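Local coordinates for protein gamma-glutamyltranspeptidase (Streptomyces lincolnensis, PDB 6J3A) that probably cleaves or transfers gamma-glutamyl-type groups as an LmbA-like gamma-glutamyltranspeptidase homologue of the Ntn-hydrolase clan, at residues H19-Q24 with H48-H53; K125-V130 with A207-A212; A318-A323 with D329-A334; R480-P485 with P544-P549. All coordinates share one frame; numbering follows the deposited sequence.

From the N terminus, contact 1 closes a helical hairpin of 23 intervening residues, bringing the start of helix 20-31 back to the end of helix 36-50. Contact 2 follows with a longer loop of 76 mostly helical residues and joins helix 127-140 to helix 205-217. Contact 3 is the shortest closure, five residues between the end of helix 299-319 and helix 328-331. Contact 4 spans 58 residues and pairs two loops. All four run in series; none nests in or crosses another. Contacts 1 and 3 lie on opposite sides of the chain centre, whereas contacts 3 and 4 touch, Y320 CB lying 4.0 Å from R480 CG.

Contact 1 of 4, residues H19-Q24 with H48-H53; sequences HWLASQ and HVVEPH
H19 offers one face of its imidazole to V50: methyl CG2 of V50 sits 3.6 Å from the centroid of the H19 ring, 14° off the ring normal, a CH-pi contact. With CG anti to the backbone N (chi1 -154°), the H19 ring is carried toward 48-53, and H19 CB comes within 3.4 Å of E51 OE2, an oxygen hydrogen-bonded to T18 OG1. The ring nitrogens work at the rim. ND1 of H19 receives the backbone N-H of L21 in the ring plane, a weak N-cap bond of 3.4 Å. On the other side of the ring, NE2 of H19 meets a water at 2.9 Å, and this water donates to V50 O at 2.7 Å, a bridge to the end of the second helix. Were H19 an alanine, L21 N would probably lose its cap, the water one of its anchors, and V50 CG2 the flat surface it rests on. The CB of W20 points away from 48-53, but its indole folds back so that H19 CE1 lies over one face; its NE1 bonds to Q9 O of the second subunit. L21 then adds an apolar touch, CD1 lying 3.4 Å from V50 CG1, while A22 packs on V46 and L47 one turn back along the partner helix. The start of helix 20-31 is thereby fixed beside the end of helix 36-50, as in a helical hairpin.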
loop_
_atom_site.group_PDB
_atom_site.type_symbol
_atom_site.label_atom_id
_atom_site.label_comp_id
_atom_site.label_asym_id
_atom_site.label_seq_id
_atom_site.Cartn_x
_atom_site.Cartn_y
_atom_site.Cartn_z
ATOM N N HIS A 19 4.002 9.918 1.509
ATOM C CA HIS A 19 5.074 9.285 0.731
ATOM C C HIS A 19 5.500 7.925 1.298
ATOM O O HIS A 19 5.870 7.810 2.472
ATOM C CB HIS A 19 6.295 10.185 0.671
ATOM C CG HIS A 19 7.154 9.958 -0.532
ATOM N ND1 HIS A 19 7.867 8.797 -0.734
ATOM C CD2 HIS A 19 7.433 10.759 -1.586
ATOM C CE1 HIS A 19 8.542 8.888 -1.865
ATOM N NE2 HIS A 19 8.293 10.068 -2.403
ATOM N N TRP A 20 5.494 6.915 0.431
ATOM C CA TRP A 20 5.699 5.511 0.825
ATOM C C TRP A 20 7.049 5.264 1.523
ATOM O O TRP A 20 7.134 4.464 2.453
ATOM C CB TRP A 20 5.533 4.568 -0.392
ATOM C CG TRP A 20 6.629 4.683 -1.407
ATOM C CD1 TRP A 20 7.828 4.023 -1.404
ATOM C CD2 TRP A 20 6.636 5.521 -2.570
ATOM N NE1 TRP A 20 8.584 4.406 -2.484
ATOM C CE2 TRP A 20 7.880 5.327 -3.216
ATOM C CE3 TRP A 20 5.720 6.431 -3.120
ATOM C CZ2 TRP A 20 8.226 6.002 -4.397
ATOM C CZ3 TRP A 20 6.065 7.100 -4.293
ATOM C CH2 TRP A 20 7.307 6.880 -4.919
ATOM N N LEU A 21 8.084 5.952 1.050
ATOM C CA LEU A 21 9.424 5.851 1.610
ATOM C C LEU A 21 9.431 6.272 3.076
ATOM O O LEU A 21 10.091 5.645 3.912
ATOM C CB LEU A 21 10.407 6.717 0.808
ATOM C CG LEU A 21 10.759 6.314 -0.637
ATOM C CD1 LEU A 21 11.626 7.386 -1.272
ATOM C CD2 LEU A 21 11.478 4.980 -0.728
ATOM N N ALA A 22 8.675 7.322 3.380
ATOM C CA ALA A 22 8.577 7.818 4.750
ATOM C C ALA A 22 7.730 6.888 5.617
ATOM O O ALA A 22 8.042 6.669 6.790
ATOM C CB ALA A 22 8.011 9.226 4.758
ATOM N N SER A 23 6.665 6.339 5.037
ATOM C CA SER A 23 5.815 5.388 5.749
ATOM C C SER A 23 6.615 4.191 6.200
ATOM O O SER A 23 6.616 3.845 7.385
ATOM C CB SER A 23 4.687 4.903 4.858
ATOM O OG SER A 23 3.734 5.915 4.662
ATOM N N GLN A 24 7.305 3.577 5.240
ATOM C CA GLN A 24 8.033 2.337 5.481
ATOM C C GLN A 24 9.240 2.552 6.390
ATOM O O GLN A 24 9.625 1.642 7.130
ATOM C CB GLN A 24 8.453 1.695 4.149
ATOM C CG GLN A 24 9.129 0.322 4.238
ATOM C CD GLN A 24 8.452 -0.641 5.208
ATOM O OE1 GLN A 24 7.281 -0.978 5.037
ATOM N NE2 GLN A 24 9.192 -1.087 6.241
ATOM N N HIS A 48 11.634 15.227 4.496
ATOM C CA HIS A 48 12.474 16.350 4.042
ATOM C C HIS A 48 13.135 15.964 2.723
ATOM O O HIS A 48 13.121 16.725 1.751
ATOM C CB HIS A 48 13.593 16.677 5.034
ATOM C CG HIS A 48 13.114 17.107 6.378
ATOM N ND1 HIS A 48 13.860 16.921 7.524
ATOM C CD2 HIS A 48 11.969 17.717 6.763
ATOM C CE1 HIS A 48 13.185 17.386 8.560
ATOM N NE2 HIS A 48 12.036 17.876 8.126
ATOM N N VAL A 49 13.693 14.752 2.721
ATOM C CA VAL A 49 14.494 14.230 1.614
ATOM C C VAL A 49 13.656 13.859 0.397
ATOM O O VAL A 49 14.086 14.096 -0.729
ATOM C CB VAL A 49 15.333 13.010 2.061
ATOM C CG1 VAL A 49 16.188 12.479 0.917
ATOM C CG2 VAL A 49 16.241 13.379 3.226
ATOM N N VAL A 50 12.477 13.279 0.620
ATOM C CA VAL A 50 11.655 12.748 -0.481
ATOM C C VAL A 50 10.514 13.649 -0.939
ATOM O O VAL A 50 9.907 13.370 -1.968
ATOM C CB VAL A 50 11.124 11.331 -0.177
ATOM C CG1 VAL A 50 12.287 10.419 0.210
ATOM C CG2 VAL A 50 10.035 11.339 0.897
ATOM N N GLU A 51 10.230 14.707 -0.178
ATOM C CA GLU A 51 9.301 15.760 -0.598
ATOM C C GLU A 51 9.880 17.163 -0.331
ATOM O O GLU A 51 9.237 17.993 0.318
ATOM C CB GLU A 51 7.958 15.599 0.113
ATOM C CG GLU A 51 7.308 14.240 -0.083
ATOM C CD GLU A 51 5.827 14.232 0.259
ATOM O OE1 GLU A 51 5.068 15.019 -0.346
ATOM O OE2 GLU A 51 5.413 13.431 1.120
ATOM N N PRO A 52 11.083 17.450 -0.858
ATOM C CA PRO A 52 11.743 18.742 -0.624
ATOM C C PRO A 52 11.104 19.919 -1.366
ATOM O O PRO A 52 11.384 21.064 -1.053
ATOM C CB PRO A 52 13.150 18.498 -1.153
ATOM C CG PRO A 52 12.934 17.560 -2.283
ATOM C CD PRO A 52 11.864 16.623 -1.790
ATOM N N HIS A 53 10.326 19.613 -2.391
ATOM C CA HIS A 53 9.351 20.533 -2.995
ATOM C C HIS A 53 8.123 20.873 -2.134
ATOM O O HIS A 53 7.328 21.736 -2.523
ATOM C CB HIS A 53 8.855 19.946 -4.326
ATOM C CG HIS A 53 8.135 18.640 -4.184
ATOM N ND1 HIS A 53 6.914 18.396 -4.770
ATOM C CD2 HIS A 53 8.455 17.511 -3.505
ATOM C CE1 HIS A 53 6.527 17.167 -4.478
ATOM N NE2 HIS A 53 7.443 16.612 -3.706
HETATM O O HOH W 1 9.941 11.792 -4.125
#

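Contact 2 of 4, residues K125-V130 with A207-A212; sequences KPLADV and AQIEAA
L127 reaches from the first turn of its helix toward I209 and A212. Its CB points at 207-212, and the next atom, CG, comes to 4.5 Å from I209 CG1, a loose apolar approach. Beyond CG the two methyls part: CD1 runs on to A212, ending 3.9 Å from A212 CB, while CD2 lies farther from I209 than CG does. The chi1 of L127, -136°, falls away from a staggered position, and the branch it carries is also packed by M116 of helix 111-122 and by L195 and L196 of helix 186-200. This is helix-on-helix packing within the helical part of the fold: the start of helix 127-140 lies against the middle of helix 205-217, with helices 111-122 and 186-200 completing the apolar surroundings. I209 belongs to the same group, touching M116 and L119. Beside the leucine the contact turns polar. The backbone N of L127 lies in the first helical turn, just after the N-cap residue P126, and donates to a water at 3.2 Å; the same water donates to Q208 OE1 at 2.7 Å. The Q208 chain, extended beyond CG, brings OE1 to 4.1 Å from P126 CB, so the amide oxygen lies beside the proline as well as the water. The amide's other end is held too, NE2 of Q208 bonding to A200 O. That carbonyl belongs to the end of helix 186-200.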
loop_
_atom_site.group_PDB
_atom_site.type_symbol
_atom_site.label_atom_id
_atom_site.label_comp_id
_atom_site.label_asym_id
_atom_site.label_seq_id
_atom_site.Cartn_x
_atom_site.Cartn_y
_atom_site.Cartn_z
ATOM N N LYS A 125 14.488 5.921 21.246
ATOM C CA LYS A 125 15.668 5.675 20.416
ATOM C C LYS A 125 16.594 6.893 20.331
ATOM O O LYS A 125 16.133 8.031 20.487
ATOM C CB LYS A 125 15.241 5.257 19.008
ATOM C CG LYS A 125 14.475 3.944 18.988
ATOM C CD LYS A 125 14.424 3.306 17.602
ATOM C CE LYS A 125 15.422 2.166 17.468
ATOM N NZ LYS A 125 14.975 0.958 18.226
ATOM N N PRO A 126 17.903 6.663 20.088
ATOM C CA PRO A 126 18.806 7.797 19.883
ATOM C C PRO A 126 18.613 8.471 18.529
ATOM O O PRO A 126 18.069 7.872 17.596
ATOM C CB PRO A 126 20.213 7.174 19.974
ATOM C CG PRO A 126 20.018 5.746 20.367
ATOM C CD PRO A 126 18.623 5.382 19.975
ATOM N N LEU A 127 19.086 9.708 18.446
ATOM C CA LEU A 127 18.975 10.525 17.246
ATOM C C LEU A 127 19.523 9.793 16.039
ATOM O O LEU A 127 18.907 9.779 14.977
ATOM C CB LEU A 127 19.759 11.837 17.424
ATOM C CG LEU A 127 19.118 13.159 16.980
ATOM C CD1 LEU A 127 20.215 14.109 16.524
ATOM C CD2 LEU A 127 18.063 13.016 15.894
ATOM N N ALA A 128 20.694 9.191 16.233
ATOM C CA ALA A 128 21.391 8.432 15.196
ATOM C C ALA A 128 20.515 7.354 14.549
ATOM O O ALA A 128 20.374 7.322 13.326
ATOM C CB ALA A 128 22.662 7.812 15.764
ATOM N N ASP A 129 19.910 6.498 15.371
ATOM C CA ASP A 129 19.099 5.378 14.860
ATOM C C ASP A 129 17.840 5.860 14.136
ATOM O O ASP A 129 17.385 5.236 13.173
ATOM C CB ASP A 129 18.693 4.415 15.988
ATOM C CG ASP A 129 19.897 3.797 16.730
ATOM O OD1 ASP A 129 21.058 4.149 16.440
ATOM O OD2 ASP A 129 19.674 2.947 17.624
ATOM N N VAL A 130 17.290 6.975 14.594
ATOM C CA VAL A 130 16.026 7.446 14.068
ATOM C C VAL A 130 16.234 8.266 12.817
ATOM O O VAL A 130 15.361 8.286 11.954
ATOM C CB VAL A 130 15.182 8.143 15.163
ATOM C CG1 VAL A 130 14.486 9.395 14.677
ATOM C CG2 VAL A 130 14.142 7.165 15.691
ATOM N N ALA A 207 20.629 13.725 26.529
ATOM C CA ALA A 207 21.625 14.789 26.452
ATOM C C ALA A 207 22.058 15.033 25.014
ATOM O O ALA A 207 22.369 16.173 24.647
ATOM C CB ALA A 207 22.834 14.459 27.317
ATOM N N GLN A 208 22.080 13.959 24.219
ATOM C CA GLN A 208 22.476 14.020 22.808
ATOM C C GLN A 208 21.491 14.836 22.000
ATOM O O GLN A 208 21.886 15.638 21.150
ATOM C CB GLN A 208 22.553 12.620 22.202
ATOM C CG GLN A 208 23.632 11.739 22.810
ATOM C CD GLN A 208 23.803 10.414 22.093
ATOM O OE1 GLN A 208 22.833 9.721 21.787
ATOM N NE2 GLN A 208 25.047 10.050 21.830
ATOM N N ILE A 209 20.209 14.602 22.265
ATOM C CA ILE A 209 19.120 15.338 21.632
ATOM C C ILE A 209 19.152 16.807 22.060
ATOM O O ILE A 209 19.011 17.697 21.233
ATOM C CB ILE A 209 17.756 14.674 21.942
ATOM C CG1 ILE A 209 17.656 13.322 21.225
ATOM C CG2 ILE A 209 16.591 15.535 21.490
ATOM C CD1 ILE A 209 16.716 12.341 21.891
ATOM N N GLU A 210 19.352 17.048 23.351
ATOM C CA GLU A 210 19.448 18.409 23.890
ATOM C C GLU A 210 20.650 19.173 23.317
ATOM O O GLU A 210 20.538 20.361 22.999
ATOM C CB GLU A 210 19.519 18.367 25.421
ATOM C CG GLU A 210 19.202 19.688 26.108
ATOM C CD GLU A 210 17.767 20.141 25.910
ATOM O OE1 GLU A 210 16.842 19.313 26.061
ATOM O OE2 GLU A 210 17.563 21.336 25.603
ATOM N N ALA A 211 21.790 18.491 23.187
ATOM C CA ALA A 211 22.976 19.064 22.514
ATOM C C ALA A 211 22.705 19.379 21.046
ATOM O O ALA A 211 23.148 20.409 20.542
ATOM C CB ALA A 211 24.166 18.132 22.628
ATOM N N ALA A 212 21.980 18.488 20.372
ATOM C CA ALA A 212 21.533 18.713 18.991
ATOM C C ALA A 212 20.602 19.919 18.848
ATOM O O ALA A 212 20.640 20.622 17.836
ATOM C CB ALA A 212 20.849 17.470 18.454
HETATM O O HOH W 2 20.193 10.351 21.433
#

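Contact 3 of 4, residues A318-A323 with D329-A334; sequences AWYGDA and DELLSA
Behind L331, which meets W319 and Y320, the carbonyl O of E330 is gripped twice by one residue: S333 OG donates to it at 2.8 Å and S333 N at 3.2 Å. The hydroxyl arrives with a C=O...OG angle of 130°, tilted 20° from the carbonyl plane. The same OG bonds to Y336 N, so S333 serves as the N-cap of helix 334-341 while tying back to the turn that ends helix 328-331. L331 is the residue that crosses to 318-323. Its CG is anti to the carbonyl carbon (chi1 -71°), and its two methyls divide between two aromatic rings: CD2 lies 4.2 Å from W319 CD1, and CD1 lies 4.4 Å from Y320 CE1, both obliquely. The contact joins two helix ends across a short connection, the last turn of helix 299-319 and the short helix 328-331. The chain leaves the first of these helices at Y320. Both rings are anchored by their polar ends, NE1 of W319 on G355 O and OH of Y320 on Q284 OE1, which probably limits how far either ring can turn. A318 CB stands 3.7 Å above the plane of the W319 indole, toward the rim of one face. L331 itself also packs on Q284, of helix 280-288.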
loop_
_atom_site.group_PDB
_atom_site.type_symbol
_atom_site.label_atom_id
_atom_site.label_comp_id
_atom_site.label_asym_id
_atom_site.label_seq_id
_atom_site.Cartn_x
_atom_site.Cartn_y
_atom_site.Cartn_z
ATOM N N ALA A 318 -11.204 36.815 10.311
ATOM C CA ALA A 318 -11.495 37.903 11.248
ATOM C C ALA A 318 -10.828 37.749 12.607
ATOM O O ALA A 318 -10.331 38.725 13.157
ATOM C CB ALA A 318 -12.998 38.040 11.435
ATOM N N TRP A 319 -10.828 36.533 13.142
ATOM C CA TRP A 319 -10.507 36.310 14.554
ATOM C C TRP A 319 -9.212 35.554 14.844
ATOM O O TRP A 319 -8.655 35.715 15.932
ATOM C CB TRP A 319 -11.700 35.637 15.255
ATOM C CG TRP A 319 -12.948 36.474 15.141
ATOM C CD1 TRP A 319 -14.073 36.191 14.420
ATOM C CD2 TRP A 319 -13.159 37.754 15.727
ATOM N NE1 TRP A 319 -14.983 37.208 14.540
ATOM C CE2 TRP A 319 -14.443 38.188 15.330
ATOM C CE3 TRP A 319 -12.385 38.582 16.558
ATOM C CZ2 TRP A 319 -14.974 39.414 15.738
ATOM C CZ3 TRP A 319 -12.903 39.799 16.958
ATOM C CH2 TRP A 319 -14.192 40.204 16.551
ATOM N N TYR A 320 -8.714 34.751 13.898
ATOM C CA TYR A 320 -7.581 33.848 14.204
ATOM C C TYR A 320 -6.250 34.538 14.023
ATOM O O TYR A 320 -6.102 35.454 13.212
ATOM C CB TYR A 320 -7.579 32.572 13.365
ATOM C CG TYR A 320 -8.703 31.583 13.619
ATOM C CD1 TYR A 320 -9.962 31.986 14.090
ATOM C CD2 TYR A 320 -8.524 30.230 13.324
ATOM C CE1 TYR A 320 -10.988 31.073 14.271
ATOM C CE2 TYR A 320 -9.550 29.312 13.503
ATOM C CZ TYR A 320 -10.781 29.741 13.973
ATOM O OH TYR A 320 -11.802 28.835 14.159
ATOM N N GLY A 321 -5.273 34.050 14.776
ATOM C CA GLY A 321 -3.932 34.606 14.758
ATOM C C GLY A 321 -3.251 34.428 16.095
ATOM O O GLY A 321 -3.778 33.768 16.992
ATOM N N ASP A 322 -2.059 35.009 16.210
ATOM C CA ASP A 322 -1.289 34.987 17.458
ATOM C C ASP A 322 -0.868 36.379 17.951
ATOM O O ASP A 322 -0.111 36.474 18.920
ATOM C CB ASP A 322 -0.046 34.114 17.279
ATOM C CG ASP A 322 0.541 33.639 18.598
ATOM O OD1 ASP A 322 -0.229 33.283 19.523
ATOM O OD2 ASP A 322 1.788 33.595 18.695
ATOM N N ALA A 323 -1.377 37.446 17.324
ATOM C CA ALA A 323 -1.084 38.825 17.755
ATOM C C ALA A 323 -2.137 39.404 18.711
ATOM O O ALA A 323 -2.071 40.588 19.066
ATOM C CB ALA A 323 -0.919 39.739 16.547
ATOM N N ASP A 329 -13.892 29.989 22.737
ATOM C CA ASP A 329 -15.033 29.479 23.524
ATOM C C ASP A 329 -16.357 29.987 22.983
ATOM O O ASP A 329 -17.290 29.219 22.794
ATOM C CB ASP A 329 -14.930 29.900 24.988
ATOM C CG ASP A 329 -13.680 29.380 25.665
ATOM O OD1 ASP A 329 -13.107 28.363 25.210
ATOM O OD2 ASP A 329 -13.269 30.008 26.664
ATOM N N GLU A 330 -16.414 31.290 22.732
ATOM C CA GLU A 330 -17.611 31.937 22.194
ATOM C C GLU A 330 -17.931 31.504 20.759
ATOM O O GLU A 330 -19.092 31.270 20.426
ATOM C CB GLU A 330 -17.481 33.467 22.323
ATOM C CG GLU A 330 -17.600 33.928 23.776
ATOM C CD GLU A 330 -16.975 35.280 24.060
ATOM O OE1 GLU A 330 -15.978 35.324 24.805
ATOM O OE2 GLU A 330 -17.476 36.298 23.555
ATOM N N LEU A 331 -16.893 31.372 19.939
ATOM C CA LEU A 331 -17.014 30.890 18.559
ATOM C C LEU A 331 -17.524 29.444 18.444
ATOM O O LEU A 331 -18.163 29.091 17.452
ATOM C CB LEU A 331 -15.667 31.042 17.849
ATOM C CG LEU A 331 -15.280 32.497 17.536
ATOM C CD1 LEU A 331 -13.778 32.618 17.313
ATOM C CD2 LEU A 331 -16.037 33.044 16.334
ATOM N N LEU A 332 -17.246 28.627 19.460
ATOM C CA LEU A 332 -17.785 27.258 19.574
ATOM C C LEU A 332 -18.967 27.091 20.548
ATOM O O LEU A 332 -19.405 25.967 20.806
ATOM C CB LEU A 332 -16.671 26.309 20.008
ATOM C CG LEU A 332 -15.392 26.357 19.178
ATOM C CD1 LEU A 332 -14.346 25.463 19.832
ATOM C CD2 LEU A 332 -15.650 25.969 17.722
ATOM N N SER A 333 -19.491 28.185 21.088
ATOM C CA SER A 333 -20.638 28.104 21.988
ATOM C C SER A 333 -21.890 27.827 21.168
ATOM O O SER A 333 -21.976 28.188 19.986
ATOM C CB SER A 333 -20.809 29.390 22.794
ATOM O OG SER A 333 -21.261 30.452 21.972
ATOM N N ALA A 334 -22.852 27.182 21.809
ATOM C CA ALA A 334 -24.110 26.829 21.160
ATOM C C ALA A 334 -24.902 28.082 20.793
ATOM O O ALA A 334 -25.484 28.180 19.705
ATOM C CB ALA A 334 -24.931 25.948 22.082
#

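Contact 4 of 4, residues R480-P485 with P544-P549; sequences RTTLTP and PGSFYP
R480 and S546 meet through their polar ends, R480 NH2 lying 2.9 Å from S546 OG, near the guanidinium plane and at its edge. A water fills the triangle beside them: it accepts from R480 NH2 at 2.9 Å, lies 2.6 Å from S546 OG, and donates to the backbone O of R480 at 2.6 Å, so it links the arginine's two ends as well as the two loops. At the other terminal nitrogen, R480 NH1 donates to a second water at 3.2 Å, which in turn donates to P544 O at 2.8 Å. Bends at chi2 (-112°) and chi3 (-75°) fold the R480 chain so that NH2 comes round toward its own carbonyl and the shared water. T482 packs alongside: its methyl CG2 lies 3.6 Å from S546 CB, close to the hydroxyl as well, and its OG1 sits 4.2 Å from F547 CZ, oblique to that ring. In the next shell E317 forms a salt bridge with R480 NH1, while R316 brings a like charge close to NH2; the carboxylate would be expected to offset some of the positive charge gathered here. S546 is positioned from its backbone, its N bonding to D504 OD2. F547 also packs on M462. Helix 299-319 borders both segments through E317 and R316. The loop 544-549 lies between strands 538-540 and 556-560, and the loop 480-485 runs on into strand 486-490, with L483 and P485 against strand 61-66.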
loop_
_atom_site.group_PDB
_atom_site.type_symbol
_atom_site.label_atom_id
_atom_site.label_comp_id
_atom_site.label_asym_id
_atom_site.label_seq_id
_atom_site.Cartn_x
_atom_site.Cartn_y
_atom_site.Cartn_z
ATOM N N ARG A 480 -0.388 33.013 11.335
ATOM C CA ARG A 480 -1.570 32.183 11.300
ATOM C C ARG A 480 -1.361 31.069 10.278
ATOM O O ARG A 480 -1.482 31.288 9.075
ATOM C CB ARG A 480 -2.783 33.032 10.962
ATOM C CG ARG A 480 -4.099 32.393 11.327
ATOM C CD ARG A 480 -4.861 32.041 10.080
ATOM N NE ARG A 480 -5.442 33.223 9.454
ATOM C CZ ARG A 480 -5.630 33.393 8.144
ATOM N NH1 ARG A 480 -6.189 34.521 7.718
ATOM N NH2 ARG A 480 -5.249 32.468 7.250
ATOM N N THR A 481 -1.057 29.871 10.773
ATOM C CA THR A 481 -0.504 28.788 9.939
ATOM C C THR A 481 -1.593 27.829 9.442
ATOM O O THR A 481 -2.544 27.528 10.180
ATOM C CB THR A 481 0.633 28.046 10.688
ATOM O OG1 THR A 481 1.336 27.187 9.787
ATOM C CG2 THR A 481 0.135 27.239 11.881
ATOM N N THR A 482 -1.464 27.373 8.190
ATOM C CA THR A 482 -2.443 26.437 7.594
ATOM C C THR A 482 -2.318 24.991 8.103
ATOM O O THR A 482 -3.242 24.193 7.945
ATOM C CB THR A 482 -2.375 26.417 6.057
ATOM O OG1 THR A 482 -1.009 26.316 5.635
ATOM C CG2 THR A 482 -3.009 27.673 5.490
ATOM N N LEU A 483 -1.184 24.683 8.728
ATOM C CA LEU A 483 -0.838 23.336 9.167
ATOM C C LEU A 483 -1.728 22.908 10.321
ATOM O O LEU A 483 -1.742 23.552 11.368
ATOM C CB LEU A 483 0.629 23.293 9.598
ATOM C CG LEU A 483 1.627 23.957 8.629
ATOM C CD1 LEU A 483 3.049 23.657 9.077
ATOM C CD2 LEU A 483 1.390 23.572 7.164
ATOM N N THR A 484 -2.443 21.803 10.131
ATOM C CA THR A 484 -3.520 21.443 11.021
ATOM C C THR A 484 -3.799 19.940 11.067
ATOM O O THR A 484 -4.742 19.445 10.434
ATOM C CB THR A 484 -4.795 22.247 10.691
ATOM O OG1 THR A 484 -5.854 21.805 11.539
ATOM C CG2 THR A 484 -5.202 22.124 9.212
ATOM N N PRO A 485 -3.003 19.205 11.860
ATOM C CA PRO A 485 -3.310 17.787 12.070
ATOM C C PRO A 485 -4.529 17.589 12.975
ATOM O O PRO A 485 -4.993 18.540 13.613
ATOM C CB PRO A 485 -2.039 17.237 12.734
ATOM C CG PRO A 485 -1.395 18.411 13.379
ATOM C CD PRO A 485 -1.851 19.652 12.663
ATOM N N PRO A 544 -10.259 34.940 1.688
ATOM C CA PRO A 544 -8.876 35.289 1.318
ATOM C C PRO A 544 -7.876 34.172 1.622
ATOM O O PRO A 544 -7.789 33.712 2.771
ATOM C CB PRO A 544 -8.572 36.519 2.180
ATOM C CG PRO A 544 -9.557 36.471 3.284
ATOM C CD PRO A 544 -10.791 35.841 2.722
ATOM N N GLY A 545 -7.134 33.754 0.594
ATOM C CA GLY A 545 -6.167 32.674 0.727
ATOM C C GLY A 545 -5.023 33.042 1.656
ATOM O O GLY A 545 -4.689 34.222 1.799
ATOM N N SER A 546 -4.437 32.028 2.288
ATOM C CA SER A 546 -3.282 32.204 3.173
ATOM C C SER A 546 -1.957 32.559 2.455
ATOM O O SER A 546 -1.050 33.110 3.091
ATOM C CB SER A 546 -3.090 30.952 4.039
ATOM O OG SER A 546 -4.076 30.903 5.063
ATOM N N PHE A 547 -1.867 32.253 1.153
ATOM C CA PHE A 547 -0.630 32.362 0.367
ATOM C C PHE A 547 -0.598 33.596 -0.526
ATOM O O PHE A 547 -1.609 33.920 -1.167
ATOM C CB PHE A 547 -0.464 31.119 -0.520
ATOM C CG PHE A 547 -0.345 29.848 0.258
ATOM C CD1 PHE A 547 0.870 29.491 0.837
ATOM C CD2 PHE A 547 -1.448 29.017 0.440
ATOM C CE1 PHE A 547 0.988 28.318 1.566
ATOM C CE2 PHE A 547 -1.339 27.849 1.171
ATOM C CZ PHE A 547 -0.122 27.499 1.745
ATOM N N TYR A 548 0.568 34.254 -0.568
ATOM C CA TYR A 548 0.844 35.383 -1.465
ATOM C C TYR A 548 0.486 34.959 -2.880
ATOM O O TYR A 548 0.933 33.885 -3.277
ATOM C CB TYR A 548 2.337 35.713 -1.411
ATOM C CG TYR A 548 2.776 36.761 -2.400
ATOM C CD1 TYR A 548 2.716 38.109 -2.074
ATOM C CD2 TYR A 548 3.246 36.410 -3.670
ATOM C CE1 TYR A 548 3.097 39.084 -2.979
ATOM C CE2 TYR A 548 3.638 37.382 -4.582
ATOM C CZ TYR A 548 3.565 38.723 -4.227
ATOM O OH TYR A 548 3.953 39.721 -5.090
ATOM N N PRO A 549 -0.281 35.740 -3.659
ATOM C CA PRO A 549 -0.746 37.115 -3.385
ATOM C C PRO A 549 -2.124 37.303 -2.686
ATOM O O PRO A 549 -2.718 38.391 -2.791
ATOM C CB PRO A 549 -0.825 37.700 -4.808
ATOM C CG PRO A 549 -1.298 36.544 -5.624
ATOM C CD PRO A 549 -0.689 35.303 -5.007
HETATM O O HOH W 3 -5.888 34.784 4.578
HETATM O O HOH W 4 -3.281 30.413 7.475
#